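Local coordinates for protein ofchtiv-allosamidin (Ostrinia furnacalis, PDB 6JMB) that probably hydrolyses chitin, as a group IV insect chitinase of glycosyl hydrolase family 18, and binds the inhibitor allosamidin, at residues 100-105 with 147-152; 203-208 with 302-307; 308-313 with 319-324. All blocks are in the same frame, centred on the assembly; numbering follows the deposited sequence.

Contact 1 (100-105 with 147-152); sequences EYRQNF and LKELRE
Arg102 NE gives its hydrogen to Glu149 OE1 at 2.8 Å, and the bond is nearly straight at 165°. It is half of a side-on salt bridge: NH2 of the same guanidinium reaches Glu149 OE2 at 3.1 Å, along a more bent path, so each nitrogen takes one oxygen. The two flat groups are not coplanar but turned 56° against each other. OE1 sits in the guanidinium plane, yet NE meets it from above the carboxylate plane; OE2 is approached on its syn side. A bend at chi3 of Arg102 (-55°) turns the guanidinium across the end of the Glu149 side chain, which comes out straight from its own helix. The third nitrogen, NH1, is used as well, donating to Ala96 O. With a leucine here, Glu149 would probably lose the charge and both N-H groups it pairs with, and Ala96 O would lose this donor. Further along the same pair of helices the contact turns apolar: Phe105 CE2 rests 4.1 Å from Leu150 CD2, in an oblique approach, and both side chains are buried. Leu150 also leans on Leu161 of strand 160-165, while Phe105 touches Met95. Helix 99-116 precedes strand 120-124 in the chain and helix 138-154 follows it; their side-by-side packing belongs to the outer helical layer of the TIM barrel.

Contact 2 (203-208 with 302-307); sequences TGHNAP and QTDNLA
His205 crosses to the 302-307 turn, meeting Asp304 and Ala307, and its side chain can be followed outward atom by atom. From CB, a chi1 of -59° sets CG opposite the carbonyl carbon and sends the ring toward the turn. CG itself packs closely on Val309 CG2, at 3.4 Å. On one flank of the ring CD2 lies 3.7 Å from Ala307 CB, which comes in obliquely. On the other flank CE1 approaches Asp304 CB at 3.9 Å. At the tip NE2 donates to Asp304 OD2, a His-carboxylate hydrogen bond of 2.8 Å. OD2 lies in the plane of the ring, while NE2 reaches it on its anti side but tilted out of the carboxylate plane, the ring and carboxylate planes standing 66° apart.

The carboxylate is held at both oxygens. OD2 also accepts from the backbone N of Glu213. OD1 takes two N-H groups of its own chain, Leu306 N nearly end-on to the C-O bond and Ala307 N at 3.0 Å from above the carboxylate plane. The first bond makes an Asx turn and the second extends it to an Asx motif; together they fix the rotation of the carboxylate that His205 meets. The same turn presents Ala307 CB, which touches Pro208 CB at 3.6 Å, so one methyl group touches both the proline and the imidazole, seated in the notch between their neighbouring edges. All four touching residues are buried.

Asn206, next after His205 in the chain, accepts through OD1 from the backbone N of Asp194, a residue lining the allosamizoline pocket. The contact joins the long loop after barrel strand 187-190 to the segment inserted between barrel strands 243-256 and 341-345, consistent with the alpha+beta insertion domain known in many family 18 chitinases.

Contact 3 (308-313 with 319-324); sequences KVPYAF and VSFDNV
Pro310 sets its ring over one face of Phe321 in a CH-pi contact: CG stands 3.8 Å from the ring centroid and 11° off the normal, almost directly above the centre. CB of the same proline comes 3.8 Å from Phe321 CZ. The aromatic ring gets there through a chi1 of 67°, which places Phe321 CG between its backbone N and carbonyl carbon and swings the ring alongside the neighbouring strand. Ala312 CB approaches it obliquely near CE1, while the carbonyl carbon of Tyr311 lies at its edge. On another side of Pro310, the Asn323 side chain runs past in the opposite sense, with ND2 3.7 Å from Pro310 CG; its OD1 caps Ser326 N at the start of the following helix.

The backbone pairing is short. Ala312 and Val319 form an antiparallel hydrogen-bonded pair, with Ala312 N to Val319 O at 2.9 Å and Val319 N to Ala312 O at 2.8 Å. Tyr311 and Ser320 form the adjacent non-hydrogen-bonded pair. Beyond it the strands part, and a water takes over, donating to Pro310 O at 2.7 Å and hydrogen-bonded to Ser320 OG, which also meets Asn206 N.

Val309 CG1 packs beside Asp322 OD1 at 3.6 Å, and that oxygen is hydrogen-bonded to Ser326 OG and salt-bridged to Lys330 NZ. The hairpin of strands 309-314 and 317-320 is flanked by strand 300-304; where it pairs with 309-314, Lys308 and Val309 both face Asp304, a G1 beta bulge. Phe289 of helix 286-295 meets the Phe321 ring edge-to-face, and helix 324-336 lies against Val309 and Pro310.

Contact 1 comes first along the chain and stands apart, its centre about 41 Å from those of the other two and on the opposite side of the chain's centre. It joins two outer barrel helices. Contacts 2 and 3 follow in series with centres about 7 Å apart, and they reach the same sheet, where strand 300-304 of contact 2 is the neighbour of strand 309-314 of contact 3. They also touch, through a weak hydrogen bond between Gln302 OE1 and Tyr311 OH. One end of the molecule is barrel periphery, the other the meeting of a barrel loop with the inserted hairpin, and the bound inhibitor sits between them; all six segments fall within the family 18 range.

Contact 1 (100-105 with 147-152)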
loop_
_atom_site.group_PDB
_atom_site.type_symbol
_atom_site.label_atom_id
_atom_site.label_comp_id
_atom_site.label_asym_id
_atom_site.label_seq_id
_atom_site.Cartn_x
_atom_site.Cartn_y
_atom_site.Cartn_z
ATOM N N GLU A 100 14.121 -2.189 26.308
ATOM C CA GLU A 100 14.691 -3.515 26.100
ATOM C C GLU A 100 14.058 -4.205 24.901
ATOM O O GLU A 100 14.743 -4.903 24.141
ATOM C CB GLU A 100 14.481 -4.364 27.355
ATOM C CG GLU A 100 15.142 -3.802 28.610
ATOM C CD GLU A 100 14.280 -2.780 29.352
ATOM O OE1 GLU A 100 13.197 -2.397 28.847
ATOM O OE2 GLU A 100 14.696 -2.359 30.453
ATOM N N TYR A 101 12.749 -4.028 24.721
ATOM C CA TYR A 101 12.071 -4.650 23.591
ATOM C C TYR A 101 12.415 -3.938 22.288
ATOM O O TYR A 101 12.578 -4.583 21.248
ATOM C CB TYR A 101 10.562 -4.662 23.819
ATOM C CG TYR A 101 10.083 -5.514 24.979
ATOM C CD1 TYR A 101 10.917 -6.452 25.580
ATOM C CD2 TYR A 101 8.790 -5.376 25.463
ATOM C CE1 TYR A 101 10.469 -7.231 26.641
ATOM C CE2 TYR A 101 8.333 -6.151 26.519
ATOM C CZ TYR A 101 9.177 -7.075 27.100
ATOM O OH TYR A 101 8.713 -7.841 28.149
ATOM N N ARG A 102 12.530 -2.608 22.321
ATOM C CA ARG A 102 12.993 -1.890 21.136
ATOM C C ARG A 102 14.373 -2.369 20.712
ATOM O O ARG A 102 14.628 -2.597 19.525
ATOM C CB ARG A 102 13.024 -0.386 21.408
ATOM C CG ARG A 102 11.658 0.245 21.572
ATOM C CD ARG A 102 11.722 1.756 21.402
ATOM N NE ARG A 102 12.685 2.399 22.298
ATOM C CZ ARG A 102 12.377 2.953 23.466
ATOM N NH1 ARG A 102 11.128 2.933 23.912
ATOM N NH2 ARG A 102 13.321 3.528 24.197
ATOM N N GLN A 103 15.287 -2.513 21.674
ATOM C CA GLN A 103 16.629 -2.975 21.345
ATOM C C GLN A 103 16.588 -4.380 20.760
ATOM O O GLN A 103 17.293 -4.678 19.786
ATOM C CB GLN A 103 17.508 -2.932 22.594
ATOM C CG GLN A 103 18.926 -3.415 22.364
ATOM C CD GLN A 103 19.755 -3.391 23.635
ATOM O OE1 GLN A 103 19.629 -4.268 24.490
ATOM N NE2 GLN A 103 20.607 -2.382 23.766
ATOM N N ASN A 104 15.759 -5.253 21.334
ATOM C CA ASN A 104 15.602 -6.597 20.788
ATOM C C ASN A 104 15.063 -6.553 19.364
ATOM O O ASN A 104 15.511 -7.321 18.500
ATOM C CB ASN A 104 14.690 -7.431 21.691
ATOM C CG ASN A 104 14.624 -8.890 21.273
ATOM O OD1 ASN A 104 15.654 -9.531 21.042
ATOM N ND2 ASN A 104 13.411 -9.422 21.178
ATOM N N PHE A 105 14.116 -5.651 19.090
ATOM C CA PHE A 105 13.606 -5.552 17.727
ATOM C C PHE A 105 14.677 -5.062 16.767
ATOM O O PHE A 105 14.815 -5.583 15.654
ATOM C CB PHE A 105 12.381 -4.646 17.633
ATOM C CG PHE A 105 11.915 -4.488 16.223
ATOM C CD1 PHE A 105 11.353 -5.568 15.557
ATOM C CD2 PHE A 105 12.135 -3.312 15.524
ATOM C CE1 PHE A 105 10.965 -5.462 14.235
ATOM C CE2 PHE A 105 11.748 -3.200 14.198
ATOM C CZ PHE A 105 11.166 -4.277 13.555
ATOM N N LEU A 147 11.789 4.734 15.625
ATOM C CA LEU A 147 12.421 5.104 14.361
ATOM C C LEU A 147 13.784 5.750 14.586
ATOM O O LEU A 147 14.740 5.471 13.850
ATOM C CB LEU A 147 11.507 6.041 13.570
ATOM C CG LEU A 147 10.173 5.444 13.110
ATOM C CD1 LEU A 147 9.308 6.531 12.478
ATOM C CD2 LEU A 147 10.391 4.284 12.146
ATOM N N LYS A 148 13.889 6.627 15.589
ATOM C CA LYS A 148 15.175 7.244 15.909
ATOM C C LYS A 148 16.229 6.186 16.219
ATOM O O LYS A 148 17.363 6.253 15.726
ATOM C CB LYS A 148 14.999 8.184 17.101
ATOM C CG LYS A 148 16.289 8.816 17.591
ATOM C CD LYS A 148 16.035 9.643 18.843
ATOM C CE LYS A 148 17.301 10.328 19.324
ATOM N NZ LYS A 148 17.124 10.920 20.681
ATOM N N GLU A 149 15.865 5.194 17.034
ATOM C CA GLU A 149 16.827 4.180 17.454
ATOM C C GLU A 149 17.173 3.227 16.314
ATOM O O GLU A 149 18.327 2.792 16.190
ATOM C CB GLU A 149 16.298 3.450 18.689
ATOM C CG GLU A 149 16.179 4.387 19.900
ATOM C CD GLU A 149 15.605 3.725 21.134
ATOM O OE1 GLU A 149 15.219 2.545 21.054
ATOM O OE2 GLU A 149 15.533 4.391 22.194
ATOM N N LEU A 150 16.198 2.900 15.463
ATOM C CA LEU A 150 16.497 2.117 14.267
ATOM C C LEU A 150 17.478 2.856 13.367
ATOM O O LEU A 150 18.457 2.274 12.885
ATOM C CB LEU A 150 15.209 1.808 13.500
ATOM C CG LEU A 150 14.354 0.661 14.039
ATOM C CD1 LEU A 150 12.910 0.803 13.576
ATOM C CD2 LEU A 150 14.913 -0.704 13.620
ATOM N N ARG A 151 17.239 4.149 13.141
ATOM C CA ARG A 151 18.134 4.924 12.289
ATOM C C ARG A 151 19.550 4.935 12.842
ATOM O O ARG A 151 20.515 4.742 12.093
ATOM C CB ARG A 151 17.607 6.352 12.143
ATOM C CG ARG A 151 18.608 7.331 11.535
ATOM C CD ARG A 151 19.064 6.886 10.155
ATOM N NE ARG A 151 17.939 6.781 9.235
ATOM C CZ ARG A 151 18.023 6.330 7.988
ATOM N NH1 ARG A 151 19.190 5.925 7.499
ATOM N NH2 ARG A 151 16.936 6.280 7.230
ATOM N N GLU A 152 19.692 5.148 14.152
ATOM C CA GLU A 152 21.020 5.198 14.757
ATOM C C GLU A 152 21.790 3.906 14.517
ATOM O O GLU A 152 22.985 3.936 14.195
ATOM C CB GLU A 152 20.895 5.489 16.249
ATOM C CG GLU A 152 20.621 6.956 16.541
ATOM C CD GLU A 152 20.232 7.213 17.981
ATOM O OE1 GLU A 152 20.040 6.237 18.738
ATOM O OE2 GLU A 152 20.120 8.401 18.354
#

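Contact 2 (203-208 with 302-307)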
loop_
_atom_site.group_PDB
_atom_site.type_symbol
_atom_site.label_atom_id
_atom_site.label_comp_id
_atom_site.label_asym_id
_atom_site.label_seq_id
_atom_site.Cartn_x
_atom_site.Cartn_y
_atom_site.Cartn_z
ATOM N N THR A 203 -21.575 3.117 -1.320
ATOM C CA THR A 203 -20.452 2.903 -2.226
ATOM C C THR A 203 -19.537 4.120 -2.219
ATOM O O THR A 203 -19.961 5.248 -1.960
ATOM C CB THR A 203 -20.956 2.669 -3.653
ATOM O OG1 THR A 203 -21.713 3.810 -4.083
ATOM C CG2 THR A 203 -21.826 1.417 -3.726
ATOM N N GLY A 204 -18.264 3.879 -2.497
ATOM C CA GLY A 204 -17.290 4.955 -2.536
ATOM C C GLY A 204 -16.024 4.444 -3.180
ATOM O O GLY A 204 -15.831 3.236 -3.353
ATOM N N HIS A 205 -15.164 5.382 -3.544
ATOM C CA HIS A 205 -13.962 5.032 -4.281
ATOM C C HIS A 205 -12.839 4.617 -3.345
ATOM O O HIS A 205 -12.660 5.179 -2.260
ATOM C CB HIS A 205 -13.504 6.188 -5.167
ATOM C CG HIS A 205 -14.531 6.612 -6.169
ATOM N ND1 HIS A 205 -15.059 5.755 -7.109
ATOM C CD2 HIS A 205 -15.134 7.809 -6.368
ATOM C CE1 HIS A 205 -15.938 6.408 -7.851
ATOM N NE2 HIS A 205 -15.999 7.656 -7.423
ATOM N N ASN A 206 -12.079 3.626 -3.792
ATOM C CA ASN A 206 -10.928 3.152 -3.037
ATOM C C ASN A 206 -9.851 4.229 -2.967
ATOM O O ASN A 206 -9.206 4.406 -1.925
ATOM C CB ASN A 206 -10.415 1.890 -3.732
ATOM C CG ASN A 206 -9.305 1.193 -2.980
ATOM O OD1 ASN A 206 -9.263 1.180 -1.748
ATOM N ND2 ASN A 206 -8.406 0.571 -3.731
ATOM N N ALA A 207 -9.667 4.976 -4.052
ATOM C CA ALA A 207 -8.631 6.000 -4.094
ATOM C C ALA A 207 -9.062 7.176 -4.960
ATOM O O ALA A 207 -8.414 7.478 -5.969
ATOM C CB ALA A 207 -7.325 5.392 -4.616
ATOM N N PRO A 208 -10.127 7.885 -4.594
ATOM C CA PRO A 208 -10.501 9.076 -5.365
ATOM C C PRO A 208 -9.432 10.147 -5.210
ATOM O O PRO A 208 -8.893 10.350 -4.122
ATOM C CB PRO A 208 -11.812 9.516 -4.707
ATOM C CG PRO A 208 -11.666 9.077 -3.277
ATOM C CD PRO A 208 -10.835 7.809 -3.299
ATOM N N GLN A 302 -18.114 3.370 -15.754
ATOM C CA GLN A 302 -18.251 4.814 -15.831
ATOM C C GLN A 302 -17.045 5.472 -15.178
ATOM O O GLN A 302 -16.349 4.876 -14.354
ATOM C CB GLN A 302 -19.561 5.298 -15.183
ATOM C CG GLN A 302 -20.797 5.025 -16.053
ATOM C CD GLN A 302 -22.102 5.374 -15.370
ATOM O OE1 GLN A 302 -22.176 5.468 -14.142
ATOM N NE2 GLN A 302 -23.148 5.559 -16.164
ATOM N N THR A 303 -16.783 6.705 -15.582
ATOM C CA THR A 303 -15.743 7.512 -14.974
ATOM C C THR A 303 -16.411 8.526 -14.058
ATOM O O THR A 303 -17.338 9.230 -14.475
ATOM C CB THR A 303 -14.949 8.251 -16.050
ATOM O OG1 THR A 303 -14.203 7.306 -16.824
ATOM C CG2 THR A 303 -13.992 9.258 -15.416
ATOM N N ASP A 304 -15.967 8.578 -12.808
ATOM C CA ASP A 304 -16.323 9.690 -11.938
ATOM C C ASP A 304 -15.382 10.830 -12.305
ATOM O O ASP A 304 -14.185 10.776 -12.001
ATOM C CB ASP A 304 -16.159 9.286 -10.476
ATOM C CG ASP A 304 -16.599 10.377 -9.508
ATOM O OD1 ASP A 304 -16.460 11.574 -9.830
ATOM O OD2 ASP A 304 -17.068 10.035 -8.401
ATOM N N ASN A 305 -15.908 11.839 -13.007
ATOM C CA ASN A 305 -15.071 12.921 -13.509
ATOM C C ASN A 305 -14.809 13.999 -12.470
ATOM O O ASN A 305 -14.133 14.984 -12.777
ATOM C CB ASN A 305 -15.676 13.530 -14.781
ATOM C CG ASN A 305 -14.629 14.125 -15.696
ATOM O OD1 ASN A 305 -13.433 13.850 -15.564
ATOM N ND2 ASN A 305 -15.075 14.956 -16.635
ATOM N N LEU A 306 -15.334 13.839 -11.258
ATOM C CA LEU A 306 -14.891 14.656 -10.139
ATOM C C LEU A 306 -13.683 14.016 -9.461
ATOM O O LEU A 306 -12.665 14.681 -9.229
ATOM C CB LEU A 306 -16.039 14.830 -9.139
ATOM C CG LEU A 306 -17.308 15.498 -9.673
ATOM C CD1 LEU A 306 -18.392 15.523 -8.607
ATOM C CD2 LEU A 306 -16.990 16.904 -10.144
ATOM N N ALA A 307 -13.772 12.711 -9.185
ATOM C CA ALA A 307 -12.737 11.986 -8.458
ATOM C C ALA A 307 -11.630 11.449 -9.356
ATOM O O ALA A 307 -10.569 11.065 -8.845
ATOM C CB ALA A 307 -13.365 10.826 -7.679
#

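Contact 3 (308-313 with 319-324)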
loop_
_atom_site.group_PDB
_atom_site.type_symbol
_atom_site.label_atom_id
_atom_site.label_comp_id
_atom_site.label_asym_id
_atom_site.label_seq_id
_atom_site.Cartn_x
_atom_site.Cartn_y
_atom_site.Cartn_z
ATOM N N LYS A 308 -11.854 11.405 -10.671
ATOM C CA LYS A 308 -10.861 10.957 -11.659
ATOM C C LYS A 308 -10.564 9.461 -11.547
ATOM O O LYS A 308 -9.424 9.027 -11.727
ATOM C CB LYS A 308 -9.568 11.785 -11.642
ATOM C CG LYS A 308 -9.782 13.287 -11.483
ATOM C CD LYS A 308 -10.606 13.861 -12.621
ATOM C CE LYS A 308 -10.837 15.344 -12.393
ATOM N NZ LYS A 308 -11.664 15.942 -13.485
ATOM N N VAL A 309 -11.593 8.666 -11.264
ATOM C CA VAL A 309 -11.437 7.213 -11.133
ATOM C C VAL A 309 -12.636 6.523 -11.748
ATOM O O VAL A 309 -13.746 7.069 -11.797
ATOM C CB VAL A 309 -11.308 6.775 -9.657
ATOM C CG1 VAL A 309 -9.958 7.189 -9.091
ATOM C CG2 VAL A 309 -12.456 7.330 -8.828
ATOM N N PRO A 310 -12.438 5.292 -12.216
ATOM C CA PRO A 310 -13.546 4.518 -12.778
ATOM C C PRO A 310 -14.258 3.699 -11.712
ATOM O O PRO A 310 -13.727 3.393 -10.643
ATOM C CB PRO A 310 -12.824 3.567 -13.739
ATOM C CG PRO A 310 -11.547 3.260 -13.002
ATOM C CD PRO A 310 -11.155 4.572 -12.336
ATOM N N TYR A 311 -15.487 3.327 -12.041
ATOM C CA TYR A 311 -16.226 2.357 -11.251
ATOM C C TYR A 311 -17.105 1.568 -12.205
ATOM O O TYR A 311 -17.340 1.983 -13.343
ATOM C CB TYR A 311 -17.040 3.024 -10.131
ATOM C CG TYR A 311 -18.087 4.003 -10.614
ATOM C CD1 TYR A 311 -17.741 5.290 -11.010
ATOM C CD2 TYR A 311 -19.427 3.640 -10.677
ATOM C CE1 TYR A 311 -18.701 6.187 -11.456
ATOM C CE2 TYR A 311 -20.389 4.531 -11.120
ATOM C CZ TYR A 311 -20.021 5.794 -11.506
ATOM O OH TYR A 311 -20.989 6.680 -11.948
ATOM N N ALA A 312 -17.587 0.421 -11.741
ATOM C CA ALA A 312 -18.346 -0.471 -12.600
ATOM C C ALA A 312 -19.495 -1.074 -11.815
ATOM O O ALA A 312 -19.397 -1.286 -10.604
ATOM C CB ALA A 312 -17.460 -1.581 -13.177
ATOM N N PHE A 313 -20.593 -1.354 -12.510
ATOM C CA PHE A 313 -21.717 -1.994 -11.846
ATOM C C PHE A 313 -22.393 -2.992 -12.772
ATOM O O PHE A 313 -22.345 -2.872 -14.000
ATOM C CB PHE A 313 -22.732 -0.992 -11.272
ATOM C CG PHE A 313 -23.260 -0.014 -12.271
ATOM C CD1 PHE A 313 -24.366 -0.325 -13.043
ATOM C CD2 PHE A 313 -22.656 1.223 -12.432
ATOM C CE1 PHE A 313 -24.864 0.578 -13.963
ATOM C CE2 PHE A 313 -23.152 2.137 -13.351
ATOM C CZ PHE A 313 -24.256 1.809 -14.116
ATOM N N VAL A 319 -18.297 -1.847 -8.108
ATOM C CA VAL A 319 -16.865 -2.049 -7.912
ATOM C C VAL A 319 -16.136 -0.738 -8.174
ATOM O O VAL A 319 -16.299 -0.132 -9.237
ATOM C CB VAL A 319 -16.329 -3.150 -8.848
ATOM C CG1 VAL A 319 -14.814 -3.304 -8.696
ATOM C CG2 VAL A 319 -17.022 -4.471 -8.578
ATOM N N SER A 320 -15.330 -0.306 -7.208
ATOM C CA SER A 320 -14.374 0.774 -7.411
ATOM C C SER A 320 -13.029 0.155 -7.766
ATOM O O SER A 320 -12.602 -0.810 -7.127
ATOM C CB SER A 320 -14.232 1.568 -6.117
ATOM O OG SER A 320 -13.007 2.269 -6.086
ATOM N N PHE A 321 -12.364 0.696 -8.785
ATOM C CA PHE A 321 -11.056 0.175 -9.172
ATOM C C PHE A 321 -10.226 1.299 -9.776
ATOM O O PHE A 321 -10.677 2.441 -9.892
ATOM C CB PHE A 321 -11.180 -1.038 -10.105
ATOM C CG PHE A 321 -11.743 -0.721 -11.467
ATOM C CD1 PHE A 321 -13.081 -0.395 -11.631
ATOM C CD2 PHE A 321 -10.930 -0.777 -12.592
ATOM C CE1 PHE A 321 -13.594 -0.119 -12.895
ATOM C CE2 PHE A 321 -11.442 -0.513 -13.855
ATOM C CZ PHE A 321 -12.771 -0.179 -14.006
ATOM N N ASP A 322 -8.989 0.970 -10.136
ATOM C CA ASP A 322 -8.114 1.901 -10.828
ATOM C C ASP A 322 -7.560 1.228 -12.073
ATOM O O ASP A 322 -7.228 0.038 -12.047
ATOM C CB ASP A 322 -6.991 2.385 -9.906
ATOM C CG ASP A 322 -7.406 3.589 -9.079
ATOM O OD1 ASP A 322 -7.325 4.718 -9.609
ATOM O OD2 ASP A 322 -7.844 3.417 -7.915
ATOM N N ASN A 323 -7.489 1.984 -13.165
ATOM C CA ASN A 323 -7.051 1.473 -14.459
ATOM C C ASN A 323 -5.889 2.327 -14.969
ATOM O O ASN A 323 -5.363 3.174 -14.251
ATOM C CB ASN A 323 -8.228 1.386 -15.437
ATOM C CG ASN A 323 -8.908 2.724 -15.676
ATOM O OD1 ASN A 323 -8.394 3.782 -15.305
ATOM N ND2 ASN A 323 -10.079 2.679 -16.314
ATOM N N VAL A 324 -5.498 2.110 -16.227
ATOM C CA VAL A 324 -4.365 2.854 -16.776
ATOM C C VAL A 324 -4.649 4.351 -16.775
ATOM O O VAL A 324 -3.784 5.160 -16.420
ATOM C CB VAL A 324 -4.003 2.326 -18.177
ATOM C CG1 VAL A 324 -3.132 3.337 -18.939
ATOM C CG2 VAL A 324 -3.321 0.963 -18.066
HETATM O O HOH W 1 -12.986 4.068 -8.101
#